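Local coordinates for protein SusD homolog (Bacteroides thetaiotaomicron VPI-5482, PDB 3IHV) that probably binds glycans at the outer membrane of this gut bacterium, as a SusD-family lipoprotein working in nutrient capture, at residues Gly38-Ile43 and Gln78-Ala83; Asn248-Thr253 and Ala369-Gln374; Ile263-Pro268 and Gly278-Trp283; Thr288-Gly293 and Ile383-Ser388. All blocks are in the same frame, centred on the assembly; numbering follows the deposited sequence.

In the fold
Interactions 1, 2 and 3 are buried, whereas interaction 4 lies at the surface, its centre about 25 Å from the centre of the chain. Interaction 1 joins two helices early in the chain through a tyrosine-glutamine hydrogen bond. Interaction 2 brings a cysteine and a threonine from the end of helix 242-250 to a tryptophan, and interaction 3 lays a glycine over a phenylalanine ring beside a bound sodium ion. These buried contacts centre on aromatic rings; interaction 4, between two loops, has a few van der Waals touches, isoleucine on glycine and alanine on asparagine. Residues 278-283 link them: Arg-279 N meets Gly-38 O (interaction 1), Ile-280 packs on Trp-371 (interaction 2), and Gly-278 O receives Ser-388 N.

Interaction 1 (Gly38-Ile43 and Gln78-Ala83); sequences GYYLSI and QQTWAA. With EDO (1,2-ethanediol), chain I.
Tyr-40 reaches across to helix 75-101 and lies with one edge against Thr-80 and Gln-79. Its hydroxyl gives a 2.7 Å hydrogen bond from Tyr-40 OH to Gln-79 OE1. The donor comes in nearly along the C=O axis, at a C=O...O angle of 162°, and ring and amide lie almost in one plane, 11° apart. Gln-79 suits this place because its chain, extended beyond CG (chi2 171°), carries the carbonyl oxygen out to the phenol.

The tight part lies deeper. Thr-80 OG1 sits at the ring edge, 3.2 Å from Tyr-40 CD2, and is held by a hydrogen bond to the carbonyl of Ala-35, so this hydroxyl is satisfied although buried. The methyl branch of Thr-80 turns to Leu-41: with Thr-80 CG2 anti to the backbone N, the methyl meets Leu-41 CD2 at 3.7 Å. A threonine thus serves both neighbours, oxygen to the aromatic edge and carbon to the aliphatic branch. Helix 107-135 also packs on Leu-41, through Glu-130 and Arg-134.

Gln-79, by contrast, is partly exposed and marks the looser side. A phenylalanine in place of Tyr-40 would probably leave Gln-79 OE1 without its donor and the amide freer to turn. On Trp-81 of the same helix, a 1,2-ethanediol, probably from the crystallisation liquor, accepts a weak bond from the indole NE1.

The whole is helix-to-helix packing, short helix 40-44 set on long helix 75-101, within the helical, TPR-related part of the SusD fold.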
loop_
_atom_site.group_PDB
_atom_site.type_symbol
_atom_site.label_atom_id
_atom_site.label_comp_id
_atom_site.label_asym_id
_atom_site.label_seq_id
_atom_site.Cartn_x
_atom_site.Cartn_y
_atom_site.Cartn_z
ATOM N N GLY A 38 -1.813 0.518 -9.921
ATOM C CA GLY A 38 -2.411 1.653 -10.583
ATOM C C GLY A 38 -3.759 2.019 -9.956
ATOM O O GLY A 38 -4.161 3.193 -10.001
ATOM N N TYR A 39 -4.429 1.032 -9.337
ATOM C CA TYR A 39 -5.780 1.233 -8.784
ATOM C C TYR A 39 -6.237 0.201 -7.783
ATOM O O TYR A 39 -6.563 0.550 -6.647
ATOM C CB TYR A 39 -6.760 1.347 -9.965
ATOM C CG TYR A 39 -8.223 1.535 -9.653
ATOM C CD1 TYR A 39 -8.644 2.284 -8.573
ATOM C CD2 TYR A 39 -9.173 1.103 -10.550
ATOM C CE1 TYR A 39 -10.012 2.481 -8.319
ATOM C CE2 TYR A 39 -10.543 1.300 -10.308
ATOM C CZ TYR A 39 -10.937 1.961 -9.173
ATOM O OH TYR A 39 -12.269 2.155 -8.959
ATOM N N TYR A 40 -6.260 -1.088 -8.125
ATOM C CA TYR A 40 -6.886 -2.018 -7.185
ATOM C C TYR A 40 -6.117 -2.262 -5.887
ATOM O O TYR A 40 -6.676 -2.172 -4.790
ATOM C CB TYR A 40 -7.252 -3.367 -7.834
ATOM C CG TYR A 40 -8.109 -3.331 -9.094
ATOM C CD1 TYR A 40 -8.797 -2.211 -9.498
ATOM C CD2 TYR A 40 -8.307 -4.495 -9.814
ATOM C CE1 TYR A 40 -9.587 -2.237 -10.658
ATOM C CE2 TYR A 40 -9.033 -4.524 -10.954
ATOM C CZ TYR A 40 -9.687 -3.397 -11.383
ATOM O OH TYR A 40 -10.431 -3.425 -12.528
ATOM N N LEU A 41 -4.849 -2.616 -5.992
ATOM C CA LEU A 41 -4.049 -2.889 -4.802
ATOM C C LEU A 41 -3.602 -1.633 -4.056
ATOM O O LEU A 41 -3.165 -1.744 -2.906
ATOM C CB LEU A 41 -2.805 -3.712 -5.147
ATOM C CG LEU A 41 -3.047 -5.159 -5.574
ATOM C CD1 LEU A 41 -1.672 -5.813 -5.931
ATOM C CD2 LEU A 41 -3.793 -6.002 -4.520
ATOM N N SER A 42 -3.606 -0.488 -4.748
ATOM C CA SER A 42 -3.245 0.773 -4.109
ATOM C C SER A 42 -4.455 1.383 -3.425
ATOM O O SER A 42 -4.414 1.716 -2.212
ATOM C CB SER A 42 -2.688 1.734 -5.124
ATOM O OG SER A 42 -3.562 1.835 -6.261
ATOM N N ILE A 43 -5.556 1.462 -4.157
ATOM C CA ILE A 43 -6.706 2.218 -3.664
ATOM C C ILE A 43 -7.963 1.418 -3.371
ATOM O O ILE A 43 -8.421 1.391 -2.242
ATOM C CB ILE A 43 -7.076 3.335 -4.705
ATOM C CG1 ILE A 43 -5.914 4.314 -4.911
ATOM C CG2 ILE A 43 -8.386 4.073 -4.310
ATOM C CD1 ILE A 43 -6.101 5.232 -6.142
ATOM N N GLN A 78 -10.982 -11.132 -9.733
ATOM C CA GLN A 78 -10.348 -12.059 -10.665
ATOM C C GLN A 78 -9.168 -11.392 -11.384
ATOM O O GLN A 78 -8.122 -12.033 -11.605
ATOM C CB GLN A 78 -11.354 -12.603 -11.679
ATOM C CG GLN A 78 -10.790 -13.729 -12.584
ATOM C CD GLN A 78 -9.995 -13.230 -13.788
ATOM O OE1 GLN A 78 -9.162 -13.954 -14.353
ATOM N NE2 GLN A 78 -10.263 -12.009 -14.197
ATOM N N GLN A 79 -9.294 -10.129 -11.744
ATOM C CA GLN A 79 -8.212 -9.459 -12.457
ATOM C C GLN A 79 -6.927 -9.324 -11.629
ATOM O O GLN A 79 -5.820 -9.473 -12.153
ATOM C CB GLN A 79 -8.681 -8.082 -12.927
ATOM C CG GLN A 79 -9.721 -8.166 -14.051
ATOM C CD GLN A 79 -10.363 -6.826 -14.386
ATOM O OE1 GLN A 79 -10.358 -5.898 -13.589
ATOM N NE2 GLN A 79 -10.929 -6.732 -15.590
ATOM N N THR A 80 -7.080 -9.043 -10.332
ATOM C CA THR A 80 -5.919 -8.932 -9.454
ATOM C C THR A 80 -5.285 -10.305 -9.230
ATOM O O THR A 80 -4.054 -10.439 -9.286
ATOM C CB THR A 80 -6.255 -8.231 -8.156
ATOM O OG1 THR A 80 -6.582 -6.869 -8.428
ATOM C CG2 THR A 80 -5.080 -8.273 -7.205
ATOM N N TRP A 81 -6.125 -11.323 -9.021
ATOM C CA TRP A 81 -5.621 -12.684 -8.870
ATOM C C TRP A 81 -4.769 -13.027 -10.100
ATOM O O TRP A 81 -3.630 -13.482 -9.964
ATOM C CB TRP A 81 -6.786 -13.653 -8.681
ATOM C CG TRP A 81 -6.503 -15.111 -8.699
ATOM C CD1 TRP A 81 -6.462 -15.937 -9.788
ATOM C CD2 TRP A 81 -6.365 -15.950 -7.550
ATOM N NE1 TRP A 81 -6.268 -17.246 -9.379
ATOM C CE2 TRP A 81 -6.213 -17.277 -8.007
ATOM C CE3 TRP A 81 -6.354 -15.705 -6.183
ATOM C CZ2 TRP A 81 -6.045 -18.336 -7.145
ATOM C CZ3 TRP A 81 -6.184 -16.779 -5.310
ATOM C CH2 TRP A 81 -6.046 -18.069 -5.802
ATOM N N ALA A 82 -5.315 -12.781 -11.291
ATOM C CA ALA A 82 -4.614 -13.054 -12.545
ATOM C C ALA A 82 -3.345 -12.221 -12.684
ATOM O O ALA A 82 -2.326 -12.725 -13.124
ATOM C CB ALA A 82 -5.560 -12.833 -13.761
ATOM N N ALA A 83 -3.388 -10.956 -12.317
ATOM C CA ALA A 83 -2.214 -10.096 -12.454
ATOM C C ALA A 83 -1.077 -10.536 -11.534
ATOM O O ALA A 83 0.108 -10.546 -11.925
ATOM C CB ALA A 83 -2.580 -8.599 -12.198
HETATM C C1 EDO I . -3.796 -20.362 -11.113
HETATM O O1 EDO I . -3.761 -19.161 -11.854
HETATM C C2 EDO I . -4.470 -20.120 -9.801
HETATM O O2 EDO I . -5.890 -20.301 -9.933
#

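Interaction 2 (Asn248-Thr253 and Ala369-Gln374); sequences NTCNGT and AKWDIQ
Cys-250 SG stands anti to its carbonyl carbon (chi1 -70°) and the indole of Trp-371 swings likewise (chi1 -51°), which brings sulfur and ring together. The sulfur lies oblique to the five-membered ring, 5.5 Å from its centroid and 66° off the normal, a Cys sulfur-aromatic contact. It also approaches Lys-370 O at 3.9 Å. A small, polarisable side chain suits a place facing both a carbonyl and the indole's pyrrole side.

Thr-249 adds its methyl, with Thr-249 CG2 3.9 Å from Trp-371 NE1. The two polar groups are joined indirectly: one water donates to Thr-249 OG1 and accepts from Trp-371 NE1, each at 2.9 Å, so the buried indole N-H is satisfied while the threonine hydroxyl also bonds to Glu-262. On one face of the indole, Lys-370 CB sits 3.5 Å above the plane, over its centre; its ammonium runs on to a salt bridge with Glu-466.

The backbone around Trp-371 is a type I beta turn, Ala-369 to Asp-372, and Asp-372 is the N-cap of helix 373-376, its OD1 accepting from Lys-375 N. The contact therefore joins the C-terminal end of helix 242-250 to a beta turn running into a capped helix, within the SusD fold.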
loop_
_atom_site.group_PDB
_atom_site.type_symbol
_atom_site.label_atom_id
_atom_site.label_comp_id
_atom_site.label_asym_id
_atom_site.label_seq_id
_atom_site.Cartn_x
_atom_site.Cartn_y
_atom_site.Cartn_z
ATOM N N ASN A 248 7.692 14.788 -3.339
ATOM C CA ASN A 248 8.504 13.847 -4.096
ATOM C C ASN A 248 7.694 12.857 -4.923
ATOM O O ASN A 248 7.918 12.702 -6.131
ATOM C CB ASN A 248 9.421 13.031 -3.157
ATOM C CG ASN A 248 10.545 13.836 -2.565
ATOM O OD1 ASN A 248 10.810 14.979 -2.961
ATOM N ND2 ASN A 248 11.284 13.198 -1.655
ATOM N N THR A 249 6.741 12.200 -4.280
ATOM C CA THR A 249 5.977 11.153 -4.962
ATOM C C THR A 249 5.086 11.700 -6.100
ATOM O O THR A 249 4.837 11.001 -7.076
ATOM C CB THR A 249 5.200 10.290 -3.946
ATOM O OG1 THR A 249 5.015 8.964 -4.479
ATOM C CG2 THR A 249 3.855 10.943 -3.592
ATOM N N CYS A 250 4.656 12.960 -5.981
ATOM C CA CYS A 250 3.830 13.599 -7.010
ATOM C C CYS A 250 4.671 14.167 -8.136
ATOM O O CYS A 250 4.114 14.566 -9.152
ATOM C CB CYS A 250 2.990 14.746 -6.426
ATOM S SG CYS A 250 1.672 14.173 -5.331
ATOM N N ASN A 251 5.994 14.251 -7.959
ATOM C CA ASN A 251 6.864 14.769 -8.999
ATOM C C ASN A 251 7.926 13.834 -9.526
ATOM O O ASN A 251 8.923 14.303 -10.103
ATOM C CB ASN A 251 7.487 16.055 -8.516
ATOM C CG ASN A 251 6.497 17.153 -8.494
ATOM O OD1 ASN A 251 6.112 17.667 -9.556
ATOM N ND2 ASN A 251 6.026 17.494 -7.314
ATOM N N GLY A 252 7.745 12.536 -9.318
ATOM C CA GLY A 252 8.668 11.550 -9.846
ATOM C C GLY A 252 10.077 11.699 -9.324
ATOM O O GLY A 252 11.024 11.486 -10.064
ATOM N N THR A 253 10.187 12.121 -8.080
ATOM C CA THR A 253 11.485 12.338 -7.432
ATOM C C THR A 253 11.796 11.165 -6.535
ATOM O O THR A 253 11.119 10.934 -5.516
ATOM C CB THR A 253 11.492 13.590 -6.618
ATOM O OG1 THR A 253 11.248 14.684 -7.494
ATOM C CG2 THR A 253 12.879 13.837 -5.960
ATOM N N ALA A 369 -5.210 14.324 1.230
ATOM C CA ALA A 369 -4.521 15.470 0.634
ATOM C C ALA A 369 -3.103 15.100 0.202
ATOM O O ALA A 369 -2.392 15.910 -0.371
ATOM C CB ALA A 369 -4.466 16.631 1.610
ATOM N N LYS A 370 -2.682 13.864 0.470
ATOM C CA LYS A 370 -1.327 13.407 0.136
ATOM C C LYS A 370 -1.020 13.461 -1.356
ATOM O O LYS A 370 0.132 13.641 -1.741
ATOM C CB LYS A 370 -1.130 11.993 0.639
ATOM C CG LYS A 370 -1.104 11.937 2.148
ATOM C CD LYS A 370 -0.916 10.538 2.703
ATOM C CE LYS A 370 -0.588 10.603 4.204
ATOM N NZ LYS A 370 -0.402 9.283 4.932
ATOM N N TRP A 371 -2.048 13.243 -2.172
ATOM C CA TRP A 371 -1.892 13.219 -3.626
ATOM C C TRP A 371 -2.652 14.367 -4.307
ATOM O O TRP A 371 -3.247 14.205 -5.369
ATOM C CB TRP A 371 -2.191 11.815 -4.200
ATOM C CG TRP A 371 -1.402 10.778 -3.449
ATOM C CD1 TRP A 371 -0.088 10.455 -3.644
ATOM C CD2 TRP A 371 -1.836 10.016 -2.300
ATOM N NE1 TRP A 371 0.324 9.538 -2.694
ATOM C CE2 TRP A 371 -0.738 9.222 -1.891
ATOM C CE3 TRP A 371 -3.064 9.856 -1.648
ATOM C CZ2 TRP A 371 -0.806 8.342 -0.807
ATOM C CZ3 TRP A 371 -3.140 8.979 -0.558
ATOM C CH2 TRP A 371 -2.011 8.214 -0.169
ATOM N N ASP A 372 -2.559 15.548 -3.687
ATOM C CA ASP A 372 -3.105 16.762 -4.231
ATOM C C ASP A 372 -2.246 17.261 -5.423
ATOM O O ASP A 372 -1.212 17.941 -5.260
ATOM C CB ASP A 372 -3.183 17.806 -3.137
ATOM C CG ASP A 372 -3.819 19.078 -3.606
ATOM O OD1 ASP A 372 -3.820 19.342 -4.847
ATOM O OD2 ASP A 372 -4.259 19.825 -2.732
ATOM N N ILE A 373 -2.679 16.886 -6.618
ATOM C CA ILE A 373 -1.969 17.244 -7.845
ATOM C C ILE A 373 -1.838 18.785 -8.031
ATOM O O ILE A 373 -0.764 19.268 -8.368
ATOM C CB ILE A 373 -2.619 16.564 -9.079
ATOM C CG1 ILE A 373 -2.400 15.054 -9.017
ATOM C CG2 ILE A 373 -2.068 17.148 -10.370
ATOM C CD1 ILE A 373 -3.096 14.255 -10.136
ATOM N N GLN A 374 -2.928 19.524 -7.822
ATOM C CA GLN A 374 -2.917 20.962 -7.989
ATOM C C GLN A 374 -1.882 21.593 -7.057
ATOM O O GLN A 374 -1.162 22.492 -7.448
ATOM C CB GLN A 374 -4.296 21.513 -7.688
ATOM C CG GLN A 374 -4.419 23.010 -7.694
ATOM C CD GLN A 374 -4.302 23.630 -9.072
ATOM O OE1 GLN A 374 -4.672 23.029 -10.102
ATOM N NE2 GLN A 374 -3.860 24.866 -9.091
HETATM O O HOH W 1 2.639 7.863 -3.248
#

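Interaction 3 (Ile263-Pro268 and Gly278-Trp283); sequences ISFYSP and GRIGKW. With NA (sodium ion), chain F; EDO (1,2-ethanediol), chain M.
Gly-278 lies over one face of the Phe-265 ring in a CH-pi contact. Its CA is 4.1 Å from the ring centroid and 23° off the ring normal, offset toward the rim, while Gly-278 N comes within 3.4 Å of Phe-265 CD1. Glycine suits the place, since a CB would come too close to Phe-265 CE1. A chi1 of -66° delivers the ring, with CG anti to the carbonyl carbon.

Apolar packing is supplied by Ile-280, whose CG1 lies 4.2 Å from Phe-265 CE2, approaching obliquely. Ile-280 in turn packs on Trp-371 and Ile-43, so the phenyl ring belongs to a wider hydrophobic cluster. An alanine at Phe-265 is likely to open a gap beneath Gly-278 and leave Ile-280 with less to pack against.

Apart from Ile-263, the end of strand 259-263, both segments belong to the long loop running on to strand 302-304 in this SusD-family fold.

In metal coordination Phe-265 takes part through its backbone: Phe-265 O binds the sodium ion at 2.2 Å, joined by Asn-389 O, Asn-391 OD1 and three waters, one of which also bonds to Ser-264 OG.

Among conventional hydrogen bonds, Ser-264 N gives one of 2.7 Å to O1 of a 1,2-ethanediol, probably from the crystallisation liquor, at an almost straight 172°. Arg-279 O accepts from Lys-282 N and Trp-283 N, bending residues 279-283.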
loop_
_atom_site.group_PDB
_atom_site.type_symbol
_atom_site.label_atom_id
_atom_site.label_comp_id
_atom_site.label_asym_id
_atom_site.label_seq_id
_atom_site.Cartn_x
_atom_site.Cartn_y
_atom_site.Cartn_z
ATOM N N ILE A 263 6.179 2.600 -6.390
ATOM C CA ILE A 263 5.842 2.281 -7.765
ATOM C C ILE A 263 5.880 3.561 -8.571
ATOM O O ILE A 263 5.189 4.533 -8.241
ATOM C CB ILE A 263 4.415 1.694 -7.886
ATOM C CG1 ILE A 263 4.175 0.634 -6.821
ATOM C CG2 ILE A 263 4.160 1.160 -9.315
ATOM C CD1 ILE A 263 5.279 -0.409 -6.722
ATOM N N SER A 264 6.686 3.589 -9.611
ATOM C CA SER A 264 6.782 4.757 -10.471
ATOM C C SER A 264 5.822 4.670 -11.646
ATOM O O SER A 264 5.815 3.689 -12.404
ATOM C CB SER A 264 8.206 4.943 -11.003
ATOM O OG SER A 264 8.251 5.960 -11.987
ATOM N N PHE A 265 5.014 5.710 -11.783
ATOM C CA PHE A 265 4.148 5.867 -12.940
ATOM C C PHE A 265 4.634 7.068 -13.729
ATOM O O PHE A 265 4.863 8.131 -13.162
ATOM C CB PHE A 265 2.713 6.116 -12.513
ATOM C CG PHE A 265 2.087 4.953 -11.823
ATOM C CD1 PHE A 265 1.535 3.925 -12.540
ATOM C CD2 PHE A 265 2.049 4.891 -10.452
ATOM C CE1 PHE A 265 0.956 2.840 -11.909
ATOM C CE2 PHE A 265 1.488 3.812 -9.792
ATOM C CZ PHE A 265 0.920 2.765 -10.529
ATOM N N TYR A 266 4.849 6.891 -15.021
ATOM C CA TYR A 266 5.206 8.002 -15.841
ATOM C C TYR A 266 5.026 7.710 -17.305
ATOM O O TYR A 266 5.559 6.723 -17.822
ATOM C CB TYR A 266 6.660 8.533 -15.631
ATOM C CG TYR A 266 6.924 9.649 -16.613
ATOM C CD1 TYR A 266 6.371 10.909 -16.423
ATOM C CD2 TYR A 266 7.651 9.425 -17.782
ATOM C CE1 TYR A 266 6.547 11.915 -17.353
ATOM C CE2 TYR A 266 7.826 10.432 -18.711
ATOM C CZ TYR A 266 7.279 11.671 -18.487
ATOM O OH TYR A 266 7.452 12.677 -19.428
ATOM N N SER A 267 4.302 8.606 -17.971
ATOM C CA SER A 267 4.211 8.593 -19.417
ATOM C C SER A 267 3.979 10.038 -19.856
ATOM O O SER A 267 3.296 10.786 -19.171
ATOM C CB SER A 267 3.083 7.691 -19.919
ATOM O OG SER A 267 3.101 7.682 -21.325
ATOM N N PRO A 268 4.583 10.454 -20.976
ATOM C CA PRO A 268 4.259 11.810 -21.465
ATOM C C PRO A 268 2.848 11.885 -22.083
ATOM O O PRO A 268 2.288 12.971 -22.251
ATOM C CB PRO A 268 5.291 12.051 -22.576
ATOM C CG PRO A 268 5.741 10.658 -22.990
ATOM C CD PRO A 268 5.650 9.802 -21.750
ATOM N N GLY A 278 -1.125 5.699 -13.635
ATOM C CA GLY A 278 -2.039 5.171 -12.669
ATOM C C GLY A 278 -3.120 6.163 -12.313
ATOM O O GLY A 278 -3.258 7.223 -12.921
ATOM N N ARG A 279 -3.882 5.808 -11.294
ATOM C CA ARG A 279 -4.992 6.634 -10.831
ATOM C C ARG A 279 -4.686 7.388 -9.539
ATOM O O ARG A 279 -5.582 7.936 -8.908
ATOM C CB ARG A 279 -6.215 5.744 -10.642
ATOM C CG ARG A 279 -6.655 5.030 -11.926
ATOM C CD ARG A 279 -7.952 4.344 -11.700
ATOM N NE ARG A 279 -8.296 3.385 -12.750
ATOM C CZ ARG A 279 -9.202 3.576 -13.700
ATOM N NH1 ARG A 279 -9.893 4.701 -13.772
ATOM N NH2 ARG A 279 -9.434 2.613 -14.594
ATOM N N ILE A 280 -3.416 7.435 -9.153
ATOM C CA ILE A 280 -3.021 8.043 -7.875
ATOM C C ILE A 280 -3.155 9.559 -8.005
ATOM O O ILE A 280 -2.758 10.155 -9.026
ATOM C CB ILE A 280 -1.599 7.645 -7.435
ATOM C CG1 ILE A 280 -1.302 6.125 -7.606
ATOM C CG2 ILE A 280 -1.345 8.138 -6.010
ATOM C CD1 ILE A 280 -2.293 5.132 -6.964
ATOM N N GLY A 281 -3.775 10.191 -7.018
ATOM C CA GLY A 281 -4.110 11.617 -7.105
ATOM C C GLY A 281 -5.354 11.895 -7.961
ATOM O O GLY A 281 -5.785 13.041 -8.092
ATOM N N LYS A 282 -5.948 10.846 -8.542
ATOM C CA LYS A 282 -7.139 10.995 -9.359
ATOM C C LYS A 282 -8.309 10.410 -8.591
ATOM O O LYS A 282 -9.094 11.144 -8.000
ATOM C CB LYS A 282 -6.935 10.316 -10.734
ATOM C CG LYS A 282 -5.647 10.793 -11.466
ATOM C CD LYS A 282 -5.592 12.285 -11.676
ATOM C CE LYS A 282 -6.525 12.762 -12.757
ATOM N NZ LYS A 282 -6.458 14.228 -13.266
ATOM N N TRP A 283 -8.381 9.084 -8.519
ATOM C CA TRP A 283 -9.465 8.427 -7.826
ATOM C C TRP A 283 -9.382 8.668 -6.309
ATOM O O TRP A 283 -10.403 8.731 -5.610
ATOM C CB TRP A 283 -9.408 6.927 -8.123
ATOM C CG TRP A 283 -10.737 6.245 -8.160
ATOM C CD1 TRP A 283 -11.502 6.044 -9.266
ATOM C CD2 TRP A 283 -11.439 5.619 -7.068
ATOM N NE1 TRP A 283 -12.634 5.345 -8.942
ATOM C CE2 TRP A 283 -12.614 5.057 -7.600
ATOM C CE3 TRP A 283 -11.186 5.479 -5.708
ATOM C CZ2 TRP A 283 -13.546 4.387 -6.807
ATOM C CZ3 TRP A 283 -12.099 4.808 -4.939
ATOM C CH2 TRP A 283 -13.260 4.258 -5.496
HETATM NA NA NA F . 5.796 9.516 -11.672
HETATM C C1 EDO M . 7.423 0.782 -11.388
HETATM O O1 EDO M . 8.205 1.457 -10.417
HETATM C C2 EDO M . 7.487 -0.723 -11.201
HETATM O O2 EDO M . 7.316 -1.185 -9.855
HETATM O O HOH W 2 8.010 8.637 -11.471
HETATM O O HOH W 3 5.445 11.421 -9.625
HETATM O O HOH W 4 6.500 11.423 -12.801
#

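Interaction 4 (Thr288-Gly293 and Ile383-Ser388); sequences TTAIAG and INNDKS
Ile-383 reaches Gly-293 where two loops of the SusD fold meet at the surface: residues 288-293 from the loop before strand 302-304, and residues 383-388 from the loop before strand 392-396. Neither is regular helix or strand, and the contact is slight.

The isoleucine can be followed outward. Its CB points toward the other loop. From there the chain divides: CG2 takes the position anti to the backbone N and stays more than 4.2 Å from the opposite loop, whereas CG1, with chi1 -65°, lies anti to the carbonyl carbon and leads on. Because chi2 is -178° the branch is fully extended, and the terminal CD1 does all the touching. It lies 3.4 Å from Gly-293 C and 3.5 Å from Gly-293 O, a methyl laid against a peptide group. Glycine suits the other side because its positive phi is readily adopted without a side chain, and the slim end of the isoleucine can lie against it.

The second touch is smaller. Ala-290 CB, a compact methyl, comes 3.8 Å from Asn-385 OD1, a van der Waals approach; the asparagine oxygen has its polar partner in Ser-297 N, which ties its loop to the chain just beyond Gly-293.

Within residues 383-388, Asn-384 helps to fix the bend. Its OD1 accepts from Asp-386 N, an Asx turn, and also from Lys-387 N, which makes it an Asx motif; the two donors come from opposite faces of the carbonyl plane, each at 2.8 Å, with Asp-386 N standing 37° out of that plane.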
loop_
_atom_site.group_PDB
_atom_site.type_symbol
_atom_site.label_atom_id
_atom_site.label_comp_id
_atom_site.label_asym_id
_atom_site.label_seq_id
_atom_site.Cartn_x
_atom_site.Cartn_y
_atom_site.Cartn_z
ATOM N N THR A 288 -11.355 17.886 -7.751
ATOM C CA THR A 288 -10.886 18.948 -8.666
ATOM C C THR A 288 -11.627 18.930 -9.988
ATOM O O THR A 288 -11.813 17.862 -10.600
ATOM C CB THR A 288 -9.374 18.672 -8.967
ATOM O OG1 THR A 288 -8.660 18.472 -7.745
ATOM C CG2 THR A 288 -8.703 19.777 -9.849
ATOM N N THR A 289 -12.077 20.097 -10.446
ATOM C CA THR A 289 -12.750 20.174 -11.726
ATOM C C THR A 289 -11.768 20.224 -12.892
ATOM O O THR A 289 -10.643 20.683 -12.761
ATOM C CB THR A 289 -13.557 21.475 -11.855
ATOM O OG1 THR A 289 -12.676 22.585 -11.647
ATOM C CG2 THR A 289 -14.700 21.530 -10.849
ATOM N N ALA A 290 -12.231 19.733 -14.037
ATOM C CA ALA A 290 -11.489 19.816 -15.270
ATOM C C ALA A 290 -11.657 21.267 -15.735
ATOM O O ALA A 290 -12.753 21.847 -15.558
ATOM C CB ALA A 290 -12.083 18.823 -16.315
ATOM N N ILE A 291 -10.568 21.834 -16.262
ATOM C CA ILE A 291 -10.508 23.145 -16.883
ATOM C C ILE A 291 -9.938 22.914 -18.290
ATOM O O ILE A 291 -8.781 22.508 -18.423
ATOM C CB ILE A 291 -9.560 24.092 -16.158
ATOM C CG1 ILE A 291 -10.005 24.311 -14.705
ATOM C CG2 ILE A 291 -9.538 25.440 -16.899
ATOM C CD1 ILE A 291 -8.971 25.187 -13.922
ATOM N N ALA A 292 -10.760 23.150 -19.313
ATOM C CA ALA A 292 -10.387 22.875 -20.699
ATOM C C ALA A 292 -9.023 23.477 -21.065
ATOM O O ALA A 292 -8.777 24.666 -20.863
ATOM C CB ALA A 292 -11.501 23.346 -21.646
ATOM N N GLY A 293 -8.126 22.629 -21.559
ATOM C CA GLY A 293 -6.770 23.053 -21.908
ATOM C C GLY A 293 -5.815 23.278 -20.742
ATOM O O GLY A 293 -4.624 23.502 -20.966
ATOM N N ILE A 383 -3.208 15.947 -19.979
ATOM C CA ILE A 383 -4.418 16.327 -19.271
ATOM C C ILE A 383 -5.296 15.118 -19.397
ATOM O O ILE A 383 -5.563 14.664 -20.518
ATOM C CB ILE A 383 -5.089 17.524 -19.949
ATOM C CG1 ILE A 383 -4.170 18.747 -19.839
ATOM C CG2 ILE A 383 -6.510 17.789 -19.367
ATOM C CD1 ILE A 383 -4.757 20.010 -20.447
ATOM N N ASN A 384 -5.710 14.555 -18.276
ATOM C CA ASN A 384 -6.564 13.380 -18.309
ATOM C C ASN A 384 -7.422 13.406 -17.048
ATOM O O ASN A 384 -6.993 13.887 -16.007
ATOM C CB ASN A 384 -5.761 12.076 -18.444
ATOM C CG ASN A 384 -6.653 10.877 -18.660
ATOM O OD1 ASN A 384 -7.076 10.242 -17.686
ATOM N ND2 ASN A 384 -7.049 10.622 -19.930
ATOM N N ASN A 385 -8.646 12.930 -17.145
ATOM C CA ASN A 385 -9.530 12.986 -15.981
ATOM C C ASN A 385 -9.434 11.779 -15.051
ATOM O O ASN A 385 -10.064 11.754 -13.989
ATOM C CB ASN A 385 -10.979 13.160 -16.445
ATOM C CG ASN A 385 -11.226 14.513 -17.142
ATOM O OD1 ASN A 385 -10.468 15.468 -16.977
ATOM N ND2 ASN A 385 -12.312 14.591 -17.918
ATOM N N ASP A 386 -8.691 10.770 -15.479
ATOM C CA ASP A 386 -8.608 9.515 -14.756
ATOM C C ASP A 386 -7.220 9.045 -14.351
ATOM O O ASP A 386 -7.095 8.314 -13.373
ATOM C CB ASP A 386 -9.212 8.413 -15.623
ATOM C CG ASP A 386 -10.665 8.664 -15.925
ATOM O OD1 ASP A 386 -11.471 8.685 -14.976
ATOM O OD2 ASP A 386 -10.983 8.885 -17.100
ATOM N N LYS A 387 -6.200 9.437 -15.110
ATOM C CA LYS A 387 -4.858 8.910 -14.891
ATOM C C LYS A 387 -3.856 10.022 -14.624
ATOM O O LYS A 387 -4.088 11.179 -14.981
ATOM C CB LYS A 387 -4.382 8.101 -16.104
ATOM C CG LYS A 387 -5.283 6.962 -16.630
ATOM C CD LYS A 387 -5.628 5.966 -15.565
ATOM C CE LYS A 387 -6.004 4.591 -16.160
ATOM N NZ LYS A 387 -6.791 4.674 -17.421
ATOM N N SER A 388 -2.702 9.636 -14.088
ATOM C CA SER A 388 -1.677 10.595 -13.736
ATOM C C SER A 388 -0.306 9.941 -13.742
ATOM O O SER A 388 -0.194 8.737 -13.874
ATOM C CB SER A 388 -1.922 11.132 -12.314
ATOM O OG SER A 388 -1.581 10.143 -11.335
#